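Local coordinates for DNA-dependent metalloprotease SPRTN (Homo sapiens, PDB 6MDW), which cleaves proteins covalently cross-linked to DNA, acting as a zinc-dependent, DNA-activated metalloendopeptidase that protects genome integrity during DNA synthesis, at residues 28-41 with 86-100. Residues are numbered along the deposited sequence; the frame is centred on the assembly and turned at random. Where two conformers were deposited one is given.
Sequences LFVQFNDQFFWGQL and VETLLHEMIHAYLFV. With ZN (zinc ion), chain F.
Met93 turns CG away from its own carbonyl carbon (chi1 -70°) and bends at its thioether (chi3 74°), which carries CE in among Phe29, Phe32 and Phe37, while Tyr97, its CG opposite the backbone N, reaches out to the turn beyond helix 28-36. The two side chains illustrate how, in this SprT-like protease domain, the HExxH helix turns one face to the zinc and another to helix 28-36: His91 and His95 bind the catalytic zinc, with His110 as the third histidine ligand, and Glu92 is the active-site residue, while Leu89, Leu90, Met93 and Tyr97 meet helix 28-36 and the turn that follows it. Phe32 is a knob in the hole formed by Val86, Leu89, Leu90 and Met93, its CD2 3.5 Å from Leu90 CD2. Met93 CE touches Phe29 CD1 at 3.6 Å, and Met93 SD lies at the edge of the Phe29 ring, a Met-aromatic contact. Phe37 lays CE2 against Met93 CB and extends to Ile121 of helix 112-125. A type I' turn, Phe37 to Gln40, then brings the Trp38 ring obliquely against that of Tyr97, CZ3 being 3.5 Å from Tyr97 CZ. Nearby, Leu41 N donates to Asn33 OD1, tying the turn's exit to the helix. At the end of the turn, Tyr97 OH donates to Gln40 OE1 over 2.7 Å, from 40° above the carbonyl plane.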
loop_
_atom_site.group_PDB
_atom_site.type_symbol
_atom_site.label_atom_id
_atom_site.label_comp_id
_atom_site.label_asym_id
_atom_site.label_seq_id
_atom_site.Cartn_x
_atom_site.Cartn_y
_atom_site.Cartn_z
ATOM N N LEU A 28 3.409 14.205 6.513
ATOM C CA LEU A 28 2.257 13.381 6.864
ATOM C C LEU A 28 2.738 12.120 7.574
ATOM O O LEU A 28 2.144 11.687 8.574
ATOM C CB LEU A 28 1.461 12.984 5.619
ATOM C CG LEU A 28 0.677 14.096 4.935
ATOM C CD1 LEU A 28 0.074 13.575 3.640
ATOM C CD2 LEU A 28 -0.428 14.639 5.818
ATOM N N PHE A 29 3.778 11.497 7.027
ATOM C CA PHE A 29 4.325 10.304 7.623
ATOM C C PHE A 29 4.750 10.596 9.067
ATOM O O PHE A 29 4.386 9.852 9.980
ATOM C CB PHE A 29 5.464 9.739 6.772
ATOM C CG PHE A 29 6.290 8.704 7.473
ATOM C CD1 PHE A 29 5.773 7.461 7.784
ATOM C CD2 PHE A 29 7.580 9.006 7.858
ATOM C CE1 PHE A 29 6.530 6.542 8.497
ATOM C CE2 PHE A 29 8.340 8.082 8.554
ATOM C CZ PHE A 29 7.804 6.860 8.876
ATOM N N VAL A 30 5.504 11.685 9.277
ATOM C CA VAL A 30 6.010 11.986 10.601
ATOM C C VAL A 30 4.830 12.205 11.558
ATOM O O VAL A 30 4.784 11.668 12.700
ATOM C CB VAL A 30 6.944 13.206 10.541
ATOM C CG1 VAL A 30 7.187 13.808 11.919
ATOM C CG2 VAL A 30 8.248 12.861 9.851
ATOM N N GLN A 31 3.834 12.945 11.104
ATOM C CA GLN A 31 2.662 13.245 11.880
ATOM C C GLN A 31 1.945 11.948 12.271
ATOM O O GLN A 31 1.603 11.711 13.427
ATOM C CB GLN A 31 1.717 14.176 11.130
ATOM C CG GLN A 31 0.438 14.504 11.880
ATOM C CD GLN A 31 -0.635 15.148 11.033
ATOM O OE1 GLN A 31 -0.377 15.678 9.950
ATOM N NE2 GLN A 31 -1.863 15.095 11.506
ATOM N N PHE A 32 1.737 11.053 11.297
ATOM C CA PHE A 32 0.924 9.872 11.550
ATOM C C PHE A 32 1.671 8.841 12.383
ATOM O O PHE A 32 1.064 8.145 13.183
ATOM C CB PHE A 32 0.409 9.286 10.229
ATOM C CG PHE A 32 -0.494 10.185 9.426
ATOM C CD1 PHE A 32 -1.149 11.280 9.986
ATOM C CD2 PHE A 32 -0.699 9.929 8.087
ATOM C CE1 PHE A 32 -2.015 12.064 9.240
ATOM C CE2 PHE A 32 -1.569 10.706 7.344
ATOM C CZ PHE A 32 -2.215 11.781 7.915
ATOM N N ASN A 33 2.994 8.740 12.233
ATOM C CA ASN A 33 3.787 7.877 13.074
ATOM C C ASN A 33 3.599 8.294 14.536
ATOM O O ASN A 33 3.311 7.451 15.417
ATOM C CB ASN A 33 5.255 7.924 12.665
ATOM C CG ASN A 33 6.125 7.071 13.560
ATOM O OD1 ASN A 33 5.737 5.978 13.936
ATOM N ND2 ASN A 33 7.333 7.544 13.837
ATOM N N ASP A 34 3.637 9.608 14.756
ATOM C CA ASP A 34 3.518 10.183 16.117
ATOM C C ASP A 34 2.085 10.016 16.652
ATOM O O ASP A 34 1.855 9.640 17.826
ATOM C CB ASP A 34 3.911 11.658 16.087
ATOM C CG ASP A 34 3.689 12.401 17.396
ATOM O OD1 ASP A 34 4.187 11.898 18.408
ATOM O OD2 ASP A 34 2.974 13.450 17.376
ATOM N N GLN A 35 1.089 10.344 15.839
ATOM C CA GLN A 35 -0.295 10.448 16.313
ATOM C C GLN A 35 -1.001 9.093 16.394
ATOM O O GLN A 35 -1.876 8.952 17.265
ATOM C CB GLN A 35 -1.105 11.380 15.426
ATOM C CG GLN A 35 -0.650 12.827 15.551
ATOM C CD GLN A 35 -1.561 13.771 14.821
ATOM O OE1 GLN A 35 -2.243 13.407 13.874
ATOM N NE2 GLN A 35 -1.576 15.015 15.285
ATOM N N PHE A 36 -0.656 8.129 15.518
ATOM C CA PHE A 36 -1.435 6.925 15.366
ATOM C C PHE A 36 -0.636 5.649 15.563
ATOM O O PHE A 36 -1.292 4.609 15.708
ATOM C CB PHE A 36 -2.134 6.893 13.998
ATOM C CG PHE A 36 -2.969 8.122 13.767
ATOM C CD1 PHE A 36 -3.953 8.472 14.681
ATOM C CD2 PHE A 36 -2.739 8.946 12.679
ATOM C CE1 PHE A 36 -4.675 9.642 14.529
ATOM C CE2 PHE A 36 -3.476 10.110 12.527
ATOM C CZ PHE A 36 -4.427 10.455 13.460
ATOM N N PHE A 37 0.708 5.666 15.585
ATOM C CA PHE A 37 1.499 4.446 15.641
ATOM C C PHE A 37 2.554 4.496 16.741
ATOM O O PHE A 37 3.479 3.727 16.735
ATOM C CB PHE A 37 2.148 4.141 14.278
ATOM C CG PHE A 37 1.121 3.855 13.211
ATOM C CD1 PHE A 37 0.501 2.620 13.162
ATOM C CD2 PHE A 37 0.709 4.850 12.357
ATOM C CE1 PHE A 37 -0.469 2.346 12.204
ATOM C CE2 PHE A 37 -0.235 4.570 11.379
ATOM C CZ PHE A 37 -0.822 3.330 11.309
ATOM N N TRP A 38 2.303 5.365 17.726
ATOM C CA TRP A 38 3.075 5.433 19.000
ATOM C C TRP A 38 4.583 5.622 18.751
ATOM O O TRP A 38 5.426 5.200 19.560
ATOM C CB TRP A 38 2.781 4.191 19.843
ATOM C CG TRP A 38 1.326 3.930 20.048
ATOM C CD1 TRP A 38 0.506 4.548 20.943
ATOM C CD2 TRP A 38 0.496 3.012 19.312
ATOM N NE1 TRP A 38 -0.766 4.065 20.829
ATOM C CE2 TRP A 38 -0.798 3.111 19.845
ATOM C CE3 TRP A 38 0.738 2.083 18.294
ATOM C CZ2 TRP A 38 -1.858 2.320 19.404
ATOM C CZ3 TRP A 38 -0.309 1.315 17.836
ATOM C CH2 TRP A 38 -1.591 1.434 18.386
ATOM N N GLY A 39 4.957 6.220 17.607
ATOM C CA GLY A 39 6.349 6.465 17.257
ATOM C C GLY A 39 7.066 5.238 16.713
ATOM O O GLY A 39 8.260 5.317 16.389
ATOM N N GLN A 40 6.392 4.094 16.581
ATOM C CA GLN A 40 7.048 2.827 16.328
ATOM C C GLN A 40 7.525 2.619 14.876
ATOM O O GLN A 40 8.218 1.649 14.626
ATOM C CB GLN A 40 6.140 1.680 16.744
ATOM C CG GLN A 40 5.982 1.603 18.259
ATOM C CD GLN A 40 5.197 0.392 18.680
ATOM O OE1 GLN A 40 4.049 0.512 19.066
ATOM N NE2 GLN A 40 5.824 -0.783 18.640
ATOM N N LEU A 41 7.276 3.557 13.967
ATOM C CA LEU A 41 7.635 3.311 12.543
ATOM C C LEU A 41 8.953 3.993 12.155
ATOM O O LEU A 41 9.139 4.346 11.003
ATOM C CB LEU A 41 6.482 3.802 11.669
ATOM C CG LEU A 41 5.134 3.130 11.944
ATOM C CD1 LEU A 41 4.082 3.587 10.944
ATOM C CD2 LEU A 41 5.260 1.610 11.926
ATOM N N VAL A 86 -4.198 10.291 2.052
ATOM C CA VAL A 86 -4.088 10.040 3.464
ATOM C C VAL A 86 -4.577 8.616 3.784
ATOM O O VAL A 86 -3.915 7.881 4.541
ATOM C CB VAL A 86 -4.827 11.099 4.279
ATOM C CG1 VAL A 86 -4.951 10.647 5.737
ATOM C CG2 VAL A 86 -4.111 12.442 4.187
ATOM N N GLU A 87 -5.733 8.209 3.250
ATOM C CA GLU A 87 -6.277 6.891 3.531
ATOM C C GLU A 87 -5.373 5.794 2.947
ATOM O O GLU A 87 -5.204 4.732 3.550
ATOM C CB GLU A 87 -7.730 6.760 3.076
ATOM C CG GLU A 87 -8.658 7.602 3.920
ATOM C CD GLU A 87 -10.099 7.702 3.469
ATOM O OE1 GLU A 87 -10.399 7.354 2.308
ATOM O OE2 GLU A 87 -10.929 8.241 4.271
ATOM N N THR A 88 -4.756 6.056 1.791
ATOM C CA THR A 88 -3.837 5.074 1.203
ATOM C C THR A 88 -2.590 4.951 2.094
ATOM O O THR A 88 -2.132 3.855 2.422
ATOM C CB THR A 88 -3.446 5.426 -0.244
ATOM O OG1 THR A 88 -4.650 5.491 -1.021
ATOM C CG2 THR A 88 -2.484 4.406 -0.803
ATOM N N LEU A 89 -2.039 6.103 2.508
ATOM C CA LEU A 89 -0.826 6.090 3.318
ATOM C C LEU A 89 -1.118 5.356 4.632
ATOM O O LEU A 89 -0.315 4.543 5.077
ATOM C CB LEU A 89 -0.376 7.527 3.584
ATOM C CG LEU A 89 0.784 7.688 4.575
ATOM C CD1 LEU A 89 2.010 6.908 4.185
ATOM C CD2 LEU A 89 1.126 9.147 4.772
ATOM N N LEU A 90 -2.267 5.670 5.260
ATOM C CA LEU A 90 -2.547 5.081 6.590
ATOM C C LEU A 90 -2.721 3.566 6.450
ATOM O O LEU A 90 -2.282 2.807 7.302
ATOM C CB LEU A 90 -3.753 5.769 7.223
ATOM C CG LEU A 90 -3.469 7.143 7.800
ATOM C CD1 LEU A 90 -4.769 7.835 8.121
ATOM C CD2 LEU A 90 -2.535 7.069 9.003
ATOM N N HIS A 91 -3.375 3.119 5.361
ATOM C CA HIS A 91 -3.511 1.698 5.087
ATOM C C HIS A 91 -2.138 1.017 5.028
ATOM O O HIS A 91 -1.903 0.013 5.687
ATOM C CB HIS A 91 -4.301 1.501 3.788
ATOM C CG HIS A 91 -4.493 0.089 3.351
ATOM N ND1 HIS A 91 -5.759 -0.486 3.244
ATOM C CD2 HIS A 91 -3.610 -0.862 2.955
ATOM C CE1 HIS A 91 -5.615 -1.735 2.824
ATOM N NE2 HIS A 91 -4.312 -2.001 2.652
ATOM N N GLU A 92 -1.223 1.600 4.250
ATOM C CA GLU A 92 0.109 1.040 4.138
ATOM C C GLU A 92 0.846 1.066 5.484
ATOM O O GLU A 92 1.569 0.140 5.816
ATOM C CB GLU A 92 0.956 1.772 3.090
ATOM C CG GLU A 92 0.371 1.723 1.685
ATOM C CD GLU A 92 0.018 0.338 1.204
ATOM O OE1 GLU A 92 0.688 -0.656 1.561
ATOM O OE2 GLU A 92 -0.991 0.251 0.457
ATOM N N MET A 93 0.662 2.142 6.256
ATOM C CA MET A 93 1.336 2.217 7.565
ATOM C C MET A 93 0.839 1.150 8.539
ATOM O O MET A 93 1.627 0.694 9.384
ATOM C CB MET A 93 1.172 3.625 8.132
ATOM C CG MET A 93 1.976 4.684 7.349
ATOM S SD MET A 93 1.771 6.387 7.968
ATOM C CE MET A 93 2.754 6.294 9.467
ATOM N N ILE A 94 -0.418 0.726 8.414
ATOM C CA ILE A 94 -0.909 -0.371 9.237
ATOM C C ILE A 94 -0.172 -1.656 8.863
ATOM O O ILE A 94 0.323 -2.381 9.709
ATOM C CB ILE A 94 -2.432 -0.557 9.116
ATOM C CG1 ILE A 94 -3.173 0.671 9.654
ATOM C CG2 ILE A 94 -2.821 -1.800 9.871
ATOM C CD1 ILE A 94 -4.639 0.630 9.354
ATOM N N HIS A 95 -0.058 -1.938 7.563
ATOM C CA HIS A 95 0.742 -3.105 7.146
ATOM C C HIS A 95 2.161 -2.989 7.703
ATOM O O HIS A 95 2.744 -3.973 8.187
ATOM C CB HIS A 95 0.795 -3.209 5.620
ATOM C CG HIS A 95 -0.462 -3.681 4.954
ATOM N ND1 HIS A 95 -1.166 -4.822 5.327
ATOM C CD2 HIS A 95 -1.115 -3.161 3.890
ATOM C CE1 HIS A 95 -2.210 -4.944 4.504
ATOM N NE2 HIS A 95 -2.211 -3.932 3.626
ATOM N N ALA A 96 2.758 -1.817 7.587
ATOM C CA ALA A 96 4.125 -1.622 8.088
ATOM C C ALA A 96 4.166 -1.893 9.606
ATOM O O ALA A 96 5.114 -2.491 10.103
ATOM C CB ALA A 96 4.599 -0.236 7.772
ATOM N N TYR A 97 3.184 -1.376 10.356
ATOM C CA TYR A 97 3.190 -1.556 11.796
ATOM C C TYR A 97 3.119 -3.036 12.162
ATOM O O TYR A 97 3.819 -3.476 13.091
ATOM C CB TYR A 97 2.015 -0.808 12.430
ATOM C CG TYR A 97 2.025 -0.889 13.938
ATOM C CD1 TYR A 97 2.777 0.001 14.659
ATOM C CD2 TYR A 97 1.269 -1.819 14.621
ATOM C CE1 TYR A 97 2.820 -0.039 16.043
ATOM C CE2 TYR A 97 1.324 -1.901 16.005
ATOM C CZ TYR A 97 2.080 -0.984 16.710
ATOM O OH TYR A 97 2.150 -1.061 18.090
ATOM N N LEU A 98 2.262 -3.808 11.484
ATOM C CA LEU A 98 2.142 -5.233 11.763
ATOM C C LEU A 98 3.448 -5.953 11.433
ATOM O O LEU A 98 3.832 -6.872 12.146
ATOM C CB LEU A 98 0.936 -5.818 11.029
ATOM C CG LEU A 98 -0.414 -5.262 11.462
ATOM C CD1 LEU A 98 -1.532 -5.849 10.629
ATOM C CD2 LEU A 98 -0.685 -5.549 12.927
ATOM N N PHE A 99 4.170 -5.503 10.408
ATOM C CA PHE A 99 5.468 -6.087 10.076
ATOM C C PHE A 99 6.493 -5.776 11.184
ATOM O O PHE A 99 7.193 -6.709 11.688
ATOM C CB PHE A 99 5.960 -5.621 8.694
ATOM C CG PHE A 99 7.407 -5.966 8.447
ATOM C CD1 PHE A 99 7.762 -7.261 8.100
ATOM C CD2 PHE A 99 8.405 -5.022 8.608
ATOM C CE1 PHE A 99 9.091 -7.585 7.877
ATOM C CE2 PHE A 99 9.733 -5.351 8.391
ATOM C CZ PHE A 99 10.070 -6.634 8.044
ATOM N N VAL A 100 6.625 -4.504 11.570
ATOM C CA VAL A 100 7.634 -3.963 12.515
ATOM C C VAL A 100 7.467 -4.666 13.864
ATOM O O VAL A 100 8.423 -4.821 14.632
ATOM C CB VAL A 100 7.470 -2.436 12.714
ATOM C CG1 VAL A 100 8.247 -1.904 13.917
ATOM C CG2 VAL A 100 7.823 -1.642 11.470
HETATM ZN ZN ZN F . -3.547 -3.772 2.016
#